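Local coordinates for protein tRNA (guanine(9)-N1)-methyltransferase (Schizosaccharomyces pombe, PDB 4JWH) that transfers a methyl group from S-adenosyl-L-methionine to N1 of the guanine at position 9 of cytoplasmic tRNA, leaving N1-methylguanosine, at residues A[143-148]-A[170-175]. Sequence-based numbering, arbitrary orientation.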
loop_
_atom_site.group_PDB
_atom_site.type_symbol
_atom_site.label_atom_id
_atom_site.label_comp_id
_atom_site.label_asym_id
_atom_site.label_seq_id
_atom_site.Cartn_x
_atom_site.Cartn_y
_atom_site.Cartn_z
ATOM N N GLU A 143 -1.857 -10.720 2.663
ATOM C CA GLU A 143 -1.124 -11.063 1.449
ATOM C C GLU A 143 -0.799 -9.784 0.681
ATOM O O GLU A 143 -1.709 -9.049 0.226
ATOM C CB GLU A 143 -1.890 -12.085 0.564
ATOM C CG GLU A 143 -1.848 -13.555 1.081
ATOM C CD GLU A 143 -0.484 -14.273 1.033
ATOM O OE1 GLU A 143 0.489 -13.850 0.366
ATOM O OE2 GLU A 143 -0.387 -15.333 1.677
ATOM N N LEU A 144 0.501 -9.520 0.584
ATOM C CA LEU A 144 1.049 -8.392 -0.150
ATOM C C LEU A 144 1.305 -8.714 -1.621
ATOM O O LEU A 144 1.992 -9.677 -1.937
ATOM C CB LEU A 144 2.343 -7.898 0.533
ATOM C CG LEU A 144 3.007 -6.599 0.038
ATOM C CD1 LEU A 144 1.993 -5.471 0.084
ATOM C CD2 LEU A 144 4.298 -6.239 0.879
ATOM N N PHE A 145 0.743 -7.909 -2.521
ATOM C CA PHE A 145 0.962 -8.076 -3.948
ATOM C C PHE A 145 1.689 -6.857 -4.435
ATOM O O PHE A 145 1.469 -5.731 -3.910
ATOM C CB PHE A 145 -0.352 -8.233 -4.738
ATOM C CG PHE A 145 -0.970 -9.620 -4.641
ATOM C CD1 PHE A 145 -1.040 -10.464 -5.767
ATOM C CD2 PHE A 145 -1.485 -10.068 -3.434
ATOM C CE1 PHE A 145 -1.616 -11.733 -5.682
ATOM C CE2 PHE A 145 -2.058 -11.333 -3.333
ATOM C CZ PHE A 145 -2.104 -12.184 -4.470
ATOM N N ALA A 146 2.567 -7.075 -5.409
ATOM C CA ALA A 146 3.180 -5.971 -6.162
ATOM C C ALA A 146 2.879 -6.181 -7.663
ATOM O O ALA A 146 3.492 -7.048 -8.330
ATOM C CB ALA A 146 4.653 -5.925 -5.912
ATOM N N THR A 147 1.938 -5.402 -8.194
ATOM C CA THR A 147 1.448 -5.630 -9.562
ATOM C C THR A 147 2.073 -4.662 -10.577
ATOM O O THR A 147 2.535 -3.578 -10.201
ATOM C CB THR A 147 -0.126 -5.611 -9.630
ATOM O OG1 THR A 147 -0.623 -4.348 -9.157
ATOM C CG2 THR A 147 -0.731 -6.747 -8.779
ATOM N N ASN A 148 2.052 -5.036 -11.852
ATOM C CA ASN A 148 2.921 -4.448 -12.884
ATOM C C ASN A 148 4.356 -4.341 -12.382
ATOM O O ASN A 148 5.020 -3.361 -12.655
ATOM C CB ASN A 148 2.444 -3.060 -13.336
ATOM C CG ASN A 148 1.201 -3.117 -14.200
ATOM O OD1 ASN A 148 0.103 -2.856 -13.729
ATOM N ND2 ASN A 148 1.377 -3.434 -15.475
ATOM N N ARG A 170 4.676 -14.152 2.238
ATOM C CA ARG A 170 3.380 -13.467 2.070
ATOM C C ARG A 170 3.512 -12.302 1.082
ATOM O O ARG A 170 2.940 -11.226 1.271
ATOM C CB ARG A 170 2.812 -12.977 3.423
ATOM C CG ARG A 170 2.212 -14.066 4.307
ATOM C CD ARG A 170 0.955 -13.577 5.068
ATOM N NE ARG A 170 -0.023 -14.660 5.185
ATOM C CZ ARG A 170 -1.353 -14.527 5.157
ATOM N NH1 ARG A 170 -1.944 -13.336 5.039
ATOM N NH2 ARG A 170 -2.105 -15.618 5.265
ATOM N N TYR A 171 4.280 -12.540 0.029
ATOM C CA TYR A 171 4.642 -11.520 -0.927
ATOM C C TYR A 171 4.482 -12.075 -2.339
ATOM O O TYR A 171 4.980 -13.150 -2.665
ATOM C CB TYR A 171 6.068 -11.043 -0.660
ATOM C CG TYR A 171 6.664 -10.144 -1.713
ATOM C CD1 TYR A 171 7.675 -10.609 -2.562
ATOM C CD2 TYR A 171 6.268 -8.804 -1.821
ATOM C CE1 TYR A 171 8.242 -9.773 -3.523
ATOM C CE2 TYR A 171 6.817 -7.969 -2.774
ATOM C CZ TYR A 171 7.803 -8.450 -3.631
ATOM O OH TYR A 171 8.340 -7.607 -4.586
ATOM N N ASN A 172 3.762 -11.348 -3.163
ATOM C CA ASN A 172 3.399 -11.836 -4.476
ATOM C C ASN A 172 3.664 -10.802 -5.578
ATOM O O ASN A 172 2.759 -10.027 -5.924
ATOM C CB ASN A 172 1.922 -12.263 -4.468
ATOM C CG ASN A 172 1.533 -13.047 -3.218
ATOM O OD1 ASN A 172 1.474 -14.270 -3.248
ATOM N ND2 ASN A 172 1.275 -12.340 -2.105
ATOM N N PRO A 173 4.902 -10.767 -6.120
ATOM C CA PRO A 173 5.119 -9.872 -7.249
ATOM C C PRO A 173 4.591 -10.475 -8.558
ATOM O O PRO A 173 4.540 -11.707 -8.707
ATOM C CB PRO A 173 6.641 -9.701 -7.284
ATOM C CG PRO A 173 7.166 -11.010 -6.711
ATOM C CD PRO A 173 6.148 -11.442 -5.690
ATOM N N THR A 174 4.163 -9.616 -9.478
ATOM C CA THR A 174 3.657 -10.082 -10.766
ATOM C C THR A 174 3.701 -8.973 -11.790
ATOM O O THR A 174 3.532 -7.796 -11.453
ATOM C CB THR A 174 2.238 -10.733 -10.654
ATOM O OG1 THR A 174 1.881 -11.297 -11.915
ATOM C CG2 THR A 174 1.148 -9.709 -10.231
ATOM N N THR A 175 3.960 -9.340 -13.042
ATOM C CA THR A 175 3.902 -8.383 -14.135
ATOM C C THR A 175 2.434 -8.058 -14.426
ATOM O O THR A 175 2.145 -6.998 -14.958
ATOM C CB THR A 175 4.622 -8.868 -15.455
ATOM O OG1 THR A 175 4.024 -10.092 -15.879
ATOM C CG2 THR A 175 6.096 -9.102 -15.220
#
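Leu144 and Ala146 bond through both their backbone N and O to Arg170, Asn172 and Thr174, joining strands 143-147 and 171-173 in parallel. Proline suits position 173, because the bonds on this side use the N-H groups of Asn172 and Thr174. On one face of the sheet Asn172 carries the contact. The CG of Asn172 stands anti to the carbonyl carbon (chi1 -43°), which sends the amide back toward Glu143, and Asn172 ND2 spends both hydrogens: one bond to Glu143 OE1 is 3.0 Å long and nearly straight (177°), the other reaches Leu144 O at 2.8 Å from above the carbonyl plane. Leu144 O also accepts from Asn172 N. The Phe145 ring lies over the amide, their planes 19° apart, with Asn172 CB 3.7 Å from the ring centroid in a CH-pi contact. With an alanine at Phe145 the Asn172 amide would probably lose this cover and be freer to turn away from Glu143. Beyond it, Glu143 OE2 sits over a face of the Arg170 guanidinium, 3.6 Å from Arg170 NE, a salt bridge of charge alone. On the other face Leu144 CD2 lies 4.2 Å from Tyr171 CD2, at the edge of that ring, and small Ala146 leaves room for it. In this beta-alpha-beta unit of the SPOUT fold, backbone bonds set the register of the outermost strand 171-173, while one asparagine amide ties it to both a carboxylate and a main-chain carbonyl.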